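Local coordinates for nucleotidyltransferase-like protein (Exiguobacterium sibiricum, PDB 3C18) that is of unestablished function but probably transfers nucleotides, joining a nucleotidyltransferase-type domain to a helical substrate-binding-like domain and a helix-turn-helix domain, at residues R7-E12 and Y58-L63; Y147-H152 and Q203-A208; H158-L163 and Q217-S222. One frame throughout, in Å; residues are numbered along the deposited sequence.

Interaction 1. Residues R7-E12 and Y58-L63; sequences RTIYSE and YRLNTL
Ile9 and Leu60 are the residues of helical segment 7-12 and segment 58-63 whose CA atoms lie nearest each other, 8.2 Å apart. The segment axes come to 9.8 Å and run at 127°, nearer antiparallel than parallel. Strand 53-60 ends here, and a type II' beta turn from Leu60 to Leu63 reverses the chain, closed by backbone bonds in both directions between those two leucines.

Ile9 makes most of the contact. Its CG1 lies beside the backbone N (chi1 -62°), which places CD1 against Tyr58 CB at 3.6 Å. The other branch, CG2, sits over one face of the Tyr58 ring, 4.1 Å from the ring centroid, in a CH-pi contact. Isoleucine and tyrosine lie alongside one another, running opposite ways. Leu60 extends the apolar patch: its CD2 meets CB of Thr8, a residue with a second conformer, at the exposed margin of the contact. No hydrogen bond crosses between the segments.

Ile9 also packs on Val65 and Leu67 of strand 63-71, whereas Tyr58, Arg59 and Leu60 pair antiparallel with a strand of the second subunit, continuing the sheet across the interface. A helix packed on a mixed sheet through aliphatic and aromatic side chains fits the alpha/beta architecture of the nucleotidyltransferase-like fold.

Interaction 2. Residues Y147-H152 and Q203-A208; sequences YDAYTH and QRIHLA
Ile205 reaches across to Tyr150 and overlaps both its side chain and its helix backbone. Its CG1 lies 4.1 Å from Tyr150 CD2, approaching the ring obliquely, while CD1 at the tip comes to 4.1 Å from the backbone N of Tyr150. The second branch of the isoleucine serves a different neighbour: CG2 is placed anti to the backbone N and touches Ala149 CB at 4.3 Å. One side chain therefore spans two successive residues of the facing helix, and the small alanine adds to the apolar surface that receives it.

Tyr150 has CG anti to its backbone N (chi1 -172°), which brings the edge of its ring beside Arg204. The aliphatic part of the arginine meets that edge near the ring plane, with Arg204 CD 4.2 Å from Tyr150 CE2. The ring and guanidinium planes are 48° apart, and no stack forms. Their polar ends are joined through a water that accepts from Arg204 NH1 at 2.9 Å, in the plane of the guanidinium at its edge; its separation from Tyr150 OH is unusually short and the exact length doubtful. The hydroxyl also bonds to Tyr150 OH of the second subunit, and Arg204 NH2 donates to the backbone O of Glu199, so both buried polar groups have further partners.

The segment axes cross at 34° and 10.2 Å, with the two helices running in broadly the same direction. Leu194 of helix 185-195 touches both Tyr150 and Arg204, while helix 116-142 contributes Leu140 against Ala149 and Phe141 against Ile205, so that both helices pack on the contact, which also borders the second subunit.

Interaction 3. Residues H158-L163 and Q217-S222; sequences HHLARL and QSKVLS
This is a buried, largely apolar contact in the helical domain, where helix 146-167 packs beside the junction between helices 201-218 and 220-231. Lys219 carries most of it with the methylene part of its side chain. Leu160 CD1 lies 3.9 Å from Lys219 CE and equally close to CD, the two side chains crossing at about a right angle. One turn further along, Leu163 CD2 meets Lys219 CD at 4.0 Å, the two side chains running alongside in opposite senses. The other methyl of Leu163, CD1, reaches Ser222 CB at 4.4 Å.

The lysine chain is extended until it bends at its last torsion (chi4 -77°), which turns the ammonium aside from the leucines. NZ forms salt bridges with Glu167 and Asp184, and Ser222 OG bonds to Glu167, so the same glutamate serves both polar groups. These carboxylates would be expected to favour a charged lysine.

Leu160 and Leu163 also pack on helix 116-142, at Leu130 and Met123 respectively. Lys219 leaves helical geometry after the first helix and occupies the N-cap position of the next, a helix-helix junction packed against helix 146-167 in an all-helical region, consistent with the YgxA-like substrate-binding family.

Interactions 2 and 3 both use helices 146-167 and 201-218, with their centres about 18 Å apart, and interaction 3 also takes in the start of helix 220-231. Interaction 1 belongs to the nucleotidyltransferase-like region, its centre about 52 Å from that of interaction 2. It is partly buried and joins helix to strand by apolar and CH-pi packing, whereas the other two are buried helix contacts whose apolar surfaces include the hydrocarbon parts of basic side chains. In interaction 2 a water bridges the segments; in interaction 3 acidic groups outside them receive the lysine. Interactions 1 and 2 both border the second subunit, by sheet pairing and by side-chain bonds respectively.

Interaction 1. Residues R7-E12 and Y58-L63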
# COMPACT_ATOMS: atom_id res chain seq x y z
N ARG A 7 -27.92 -13.16 18.39
CA ARG A 7 -28.71 -14.08 17.57
C ARG A 7 -29.64 -13.36 16.61
O ARG A 7 -29.82 -13.78 15.46
CB ARG A 7 -29.53 -15.03 18.45
CG ARG A 7 -30.14 -16.20 17.71
CD ARG A 7 -30.88 -17.11 18.66
NE ARG A 7 -29.98 -17.68 19.66
CZ ARG A 7 -30.40 -18.32 20.76
NH1 ARG A 7 -31.69 -18.45 21.00
NH2 ARG A 7 -29.52 -18.81 21.61
N THR A 8 -30.20 -12.26 17.08
CA THR A 8 -31.17 -11.50 16.29
C THR A 8 -30.49 -10.83 15.11
O THR A 8 -31.13 -10.46 14.11
CB THR A 8 -31.88 -10.43 17.16
OG1 THR A 8 -32.69 -11.09 18.14
CG2 THR A 8 -32.74 -9.52 16.31
N ILE A 9 -29.18 -10.70 15.22
CA ILE A 9 -28.39 -10.07 14.16
C ILE A 9 -27.81 -11.10 13.19
O ILE A 9 -27.91 -10.94 11.99
CB ILE A 9 -27.24 -9.18 14.71
CG1 ILE A 9 -27.80 -8.03 15.54
CG2 ILE A 9 -26.36 -8.64 13.54
CD1 ILE A 9 -26.77 -7.04 16.07
N TYR A 10 -27.23 -12.17 13.70
CA TYR A 10 -26.48 -13.08 12.82
C TYR A 10 -27.35 -14.13 12.17
O TYR A 10 -27.01 -14.69 11.12
CB TYR A 10 -25.32 -13.75 13.57
CG TYR A 10 -25.70 -14.94 14.41
CD1 TYR A 10 -26.06 -16.14 13.80
CD2 TYR A 10 -25.65 -14.90 15.80
CE1 TYR A 10 -26.39 -17.25 14.56
CE2 TYR A 10 -26.00 -16.01 16.57
CZ TYR A 10 -26.36 -17.18 15.94
OH TYR A 10 -26.69 -18.31 16.66
N SER A 11 -28.50 -14.36 12.76
CA SER A 11 -29.33 -15.51 12.32
C SER A 11 -29.64 -15.50 10.84
O SER A 11 -29.60 -16.52 10.19
CB SER A 11 -30.63 -15.66 13.14
OG SER A 11 -30.36 -16.36 14.35
N GLU A 12 -29.91 -14.32 10.31
CA GLU A 12 -30.34 -14.21 8.90
C GLU A 12 -29.14 -14.58 7.99
O GLU A 12 -29.32 -15.07 6.86
CB GLU A 12 -30.88 -12.80 8.62
N TYR A 58 -24.51 -2.00 14.39
CA TYR A 58 -25.76 -2.21 15.10
C TYR A 58 -25.66 -1.94 16.60
O TYR A 58 -24.59 -2.01 17.19
CB TYR A 58 -26.14 -3.69 15.00
CG TYR A 58 -26.29 -4.21 13.59
CD1 TYR A 58 -27.44 -3.96 12.85
CD2 TYR A 58 -25.28 -4.97 13.00
CE1 TYR A 58 -27.58 -4.44 11.57
CE2 TYR A 58 -25.41 -5.45 11.71
CZ TYR A 58 -26.55 -5.18 11.01
OH TYR A 58 -26.69 -5.66 9.74
N ARG A 59 -26.80 -1.63 17.19
CA ARG A 59 -26.96 -1.70 18.66
C ARG A 59 -28.17 -2.59 18.95
O ARG A 59 -29.26 -2.43 18.38
CB ARG A 59 -27.10 -0.35 19.36
CG ARG A 59 -26.90 -0.48 20.88
CD ARG A 59 -26.87 0.87 21.55
NE ARG A 59 -28.13 1.56 21.46
CZ ARG A 59 -28.32 2.81 21.85
NH1 ARG A 59 -27.32 3.50 22.35
NH2 ARG A 59 -29.50 3.38 21.72
N LEU A 60 -27.95 -3.60 19.76
CA LEU A 60 -29.02 -4.50 20.14
C LEU A 60 -29.13 -4.44 21.64
O LEU A 60 -28.30 -4.98 22.40
CB LEU A 60 -28.82 -5.93 19.64
CG LEU A 60 -29.98 -6.84 20.05
CD1 LEU A 60 -31.35 -6.25 19.69
CD2 LEU A 60 -29.81 -8.23 19.48
N ASN A 61 -30.17 -3.72 22.04
CA ASN A 61 -30.42 -3.40 23.41
C ASN A 61 -29.34 -2.42 23.82
O ASN A 61 -29.37 -1.23 23.46
CB ASN A 61 -30.46 -4.65 24.27
CG ASN A 61 -31.68 -5.54 23.92
OD1 ASN A 61 -32.74 -5.02 23.52
ND2 ASN A 61 -31.53 -6.85 24.04
N THR A 62 -28.36 -2.95 24.52
CA THR A 62 -27.30 -2.10 25.02
C THR A 62 -25.96 -2.41 24.31
O THR A 62 -24.98 -1.66 24.39
CB THR A 62 -27.18 -2.29 26.55
OG1 THR A 62 -26.11 -1.49 27.04
CG2 THR A 62 -26.92 -3.76 26.93
N LEU A 63 -25.98 -3.54 23.59
CA LEU A 63 -24.78 -4.12 22.98
C LEU A 63 -24.53 -3.62 21.58
O LEU A 63 -25.33 -3.83 20.69
CB LEU A 63 -24.91 -5.65 22.94
CG LEU A 63 -23.62 -6.40 22.58
CD1 LEU A 63 -22.60 -6.29 23.73
CD2 LEU A 63 -23.89 -7.84 22.25

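Interaction 2. Residues Y147-H152 and Q203-A208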
# COMPACT_ATOMS: atom_id res chain seq x y z
N TYR A 147 17.15 14.55 4.25
CA TYR A 147 15.98 14.28 5.13
C TYR A 147 15.07 13.27 4.48
O TYR A 147 14.50 12.39 5.12
CB TYR A 147 15.23 15.54 5.46
CG TYR A 147 15.94 16.35 6.50
CD1 TYR A 147 15.98 15.92 7.81
CD2 TYR A 147 16.58 17.51 6.18
CE1 TYR A 147 16.64 16.66 8.79
CE2 TYR A 147 17.24 18.25 7.15
CZ TYR A 147 17.26 17.83 8.45
OH TYR A 147 17.92 18.57 9.41
N ASP A 148 14.99 13.38 3.18
CA ASP A 148 14.16 12.48 2.35
C ASP A 148 14.82 11.10 2.18
O ASP A 148 14.16 10.06 2.15
CB ASP A 148 13.91 13.14 1.01
CG ASP A 148 12.91 14.28 1.11
OD1 ASP A 148 11.72 13.99 1.28
OD2 ASP A 148 13.31 15.44 0.98
N ALA A 149 16.13 11.10 2.07
CA ALA A 149 16.87 9.84 1.94
C ALA A 149 16.73 9.04 3.22
O ALA A 149 16.58 7.83 3.22
CB ALA A 149 18.37 10.10 1.64
N TYR A 150 16.81 9.75 4.33
CA TYR A 150 16.64 9.14 5.65
C TYR A 150 15.33 8.43 5.72
O TYR A 150 15.24 7.31 6.22
CB TYR A 150 16.67 10.17 6.76
CG TYR A 150 16.69 9.59 8.15
CD1 TYR A 150 15.53 9.10 8.74
CD2 TYR A 150 17.87 9.48 8.86
CE1 TYR A 150 15.53 8.55 10.04
CE2 TYR A 150 17.90 8.95 10.17
CZ TYR A 150 16.73 8.50 10.76
OH TYR A 150 16.76 7.97 12.04
N THR A 151 14.31 9.06 5.16
CA THR A 151 12.98 8.47 5.17
C THR A 151 12.98 7.11 4.50
O THR A 151 12.46 6.14 5.02
CB THR A 151 11.90 9.40 4.55
OG1 THR A 151 11.83 10.62 5.31
CG2 THR A 151 10.57 8.74 4.60
N HIS A 152 13.59 7.03 3.32
CA HIS A 152 13.62 5.78 2.55
C HIS A 152 14.54 4.75 3.15
O HIS A 152 14.23 3.57 3.19
CB HIS A 152 13.91 6.05 1.08
CG HIS A 152 12.81 6.80 0.42
ND1 HIS A 152 11.88 6.19 -0.40
CD2 HIS A 152 12.43 8.10 0.51
CE1 HIS A 152 11.01 7.09 -0.82
NE2 HIS A 152 11.31 8.25 -0.27
N GLN A 203 26.52 11.24 7.29
CA GLN A 203 27.33 10.09 7.59
C GLN A 203 26.47 8.92 8.03
O GLN A 203 26.67 7.79 7.58
CB GLN A 203 28.39 10.41 8.64
CG GLN A 203 29.35 9.28 8.84
CD GLN A 203 30.24 9.05 7.64
OE1 GLN A 203 30.86 9.98 7.12
NE2 GLN A 203 30.34 7.80 7.19
N ARG A 204 25.49 9.18 8.88
CA ARG A 204 24.69 8.05 9.42
C ARG A 204 23.89 7.40 8.28
O ARG A 204 23.75 6.18 8.21
CB ARG A 204 23.82 8.44 10.58
CG ARG A 204 22.68 9.33 10.17
CD ARG A 204 21.84 9.73 11.38
NE ARG A 204 22.61 10.50 12.33
CZ ARG A 204 22.14 10.89 13.49
NH1 ARG A 204 20.91 10.56 13.84
NH2 ARG A 204 22.89 11.59 14.30
N ILE A 205 23.41 8.22 7.36
CA ILE A 205 22.66 7.70 6.21
C ILE A 205 23.57 6.90 5.31
O ILE A 205 23.21 5.88 4.76
CB ILE A 205 22.00 8.86 5.35
CG1 ILE A 205 20.96 9.64 6.15
CG2 ILE A 205 21.37 8.31 4.09
CD1 ILE A 205 20.56 10.94 5.48
N HIS A 206 24.77 7.40 5.13
CA HIS A 206 25.73 6.76 4.23
C HIS A 206 26.13 5.39 4.78
O HIS A 206 26.27 4.40 4.06
CB HIS A 206 26.99 7.63 4.13
CG HIS A 206 28.11 7.00 3.38
ND1 HIS A 206 28.07 6.79 2.01
CD2 HIS A 206 29.32 6.55 3.80
CE1 HIS A 206 29.19 6.23 1.63
NE2 HIS A 206 29.96 6.07 2.69
N LEU A 207 26.36 5.36 6.09
CA LEU A 207 26.72 4.11 6.78
C LEU A 207 25.57 3.08 6.72
O LEU A 207 25.77 1.87 6.51
CB LEU A 207 27.07 4.40 8.22
CG LEU A 207 28.42 5.05 8.47
CD1 LEU A 207 28.64 5.08 9.97
CD2 LEU A 207 29.53 4.29 7.76
N ALA A 208 24.35 3.58 6.83
CA ALA A 208 23.16 2.73 6.73
C ALA A 208 23.03 2.21 5.33
O ALA A 208 22.64 1.07 5.12
CB ALA A 208 21.90 3.47 7.18
O HOH W 1 18.72 8.65 13.45

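Interaction 3. Residues H158-L163 and Q217-S222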
# COMPACT_ATOMS: atom_id res chain seq x y z
N HIS A 158 13.18 -1.26 7.78
CA HIS A 158 11.97 -1.87 8.33
C HIS A 158 11.60 -3.09 7.47
O HIS A 158 11.28 -4.14 7.97
CB HIS A 158 10.81 -0.88 8.37
CG HIS A 158 9.64 -1.37 9.14
ND1 HIS A 158 8.38 -1.48 8.61
CD2 HIS A 158 9.56 -1.83 10.41
CE1 HIS A 158 7.56 -1.97 9.53
NE2 HIS A 158 8.25 -2.18 10.63
N HIS A 159 11.68 -2.95 6.15
CA HIS A 159 11.40 -4.12 5.29
C HIS A 159 12.39 -5.24 5.49
O HIS A 159 12.05 -6.43 5.36
CB HIS A 159 11.35 -3.74 3.81
CG HIS A 159 10.18 -2.89 3.49
ND1 HIS A 159 8.88 -3.29 3.73
CD2 HIS A 159 10.10 -1.63 3.00
CE1 HIS A 159 8.06 -2.32 3.36
NE2 HIS A 159 8.78 -1.31 2.92
N LEU A 160 13.63 -4.87 5.80
CA LEU A 160 14.72 -5.83 6.01
C LEU A 160 14.51 -6.65 7.28
O LEU A 160 14.83 -7.84 7.36
CB LEU A 160 16.07 -5.10 6.07
CG LEU A 160 17.38 -5.87 6.30
CD1 LEU A 160 17.75 -6.75 5.16
CD2 LEU A 160 18.54 -4.92 6.60
N ALA A 161 13.96 -5.99 8.28
CA ALA A 161 13.61 -6.64 9.57
C ALA A 161 12.48 -7.63 9.35
O ALA A 161 12.50 -8.71 9.86
CB ALA A 161 13.17 -5.61 10.59
N ARG A 162 11.49 -7.26 8.55
CA ARG A 162 10.34 -8.14 8.25
C ARG A 162 10.80 -9.36 7.45
O ARG A 162 10.43 -10.50 7.74
CB ARG A 162 9.22 -7.38 7.52
CG ARG A 162 8.51 -6.33 8.41
CD ARG A 162 7.58 -5.42 7.63
NE ARG A 162 6.70 -6.18 6.76
CZ ARG A 162 5.58 -6.76 7.16
NH1 ARG A 162 5.20 -6.66 8.42
NH2 ARG A 162 4.84 -7.45 6.30
N LEU A 163 11.68 -9.12 6.49
CA LEU A 163 12.26 -10.20 5.67
C LEU A 163 13.06 -11.14 6.51
O LEU A 163 12.95 -12.38 6.40
CB LEU A 163 13.12 -9.61 4.55
CG LEU A 163 13.87 -10.59 3.66
CD1 LEU A 163 12.97 -11.61 2.99
CD2 LEU A 163 14.62 -9.79 2.64
N GLN A 217 22.43 -7.99 -0.76
CA GLN A 217 23.16 -8.99 -1.52
C GLN A 217 23.11 -10.34 -0.77
O GLN A 217 22.90 -11.41 -1.33
CB GLN A 217 24.63 -8.54 -1.69
CG GLN A 217 25.55 -9.63 -2.20
CD GLN A 217 25.47 -9.80 -3.70
OE1 GLN A 217 25.92 -8.93 -4.44
NE2 GLN A 217 24.90 -10.93 -4.15
N SER A 218 23.20 -10.26 0.54
CA SER A 218 23.23 -11.46 1.39
C SER A 218 21.91 -12.23 1.39
O SER A 218 21.90 -13.43 1.62
CB SER A 218 23.60 -11.10 2.83
OG SER A 218 24.81 -10.33 2.89
N LYS A 219 20.81 -11.54 1.18
CA LYS A 219 19.46 -12.14 1.24
C LYS A 219 18.81 -12.26 -0.13
O LYS A 219 17.63 -12.45 -0.27
CB LYS A 219 18.55 -11.31 2.14
CG LYS A 219 19.10 -11.13 3.56
CD LYS A 219 18.11 -10.55 4.54
CE LYS A 219 18.72 -10.41 5.94
NZ LYS A 219 18.79 -11.70 6.64
N VAL A 220 19.65 -12.17 -1.12
CA VAL A 220 19.20 -12.14 -2.50
C VAL A 220 18.41 -13.40 -2.83
O VAL A 220 17.39 -13.37 -3.54
CB VAL A 220 20.42 -11.92 -3.46
CG1 VAL A 220 21.27 -13.18 -3.55
CG2 VAL A 220 19.94 -11.49 -4.84
N LEU A 221 18.88 -14.53 -2.31
CA LEU A 221 18.20 -15.80 -2.63
C LEU A 221 16.86 -15.93 -1.93
O LEU A 221 15.94 -16.59 -2.42
CB LEU A 221 19.09 -17.01 -2.39
CG LEU A 221 20.26 -17.15 -3.38
CD1 LEU A 221 21.09 -18.42 -3.05
CD2 LEU A 221 19.76 -17.16 -4.83
N SER A 222 16.72 -15.25 -0.81
CA SER A 222 15.45 -15.30 -0.06
C SER A 222 14.41 -14.53 -0.85
O SER A 222 13.23 -14.89 -0.94
CB SER A 222 15.60 -14.69 1.33
OG SER A 222 16.38 -15.54 2.15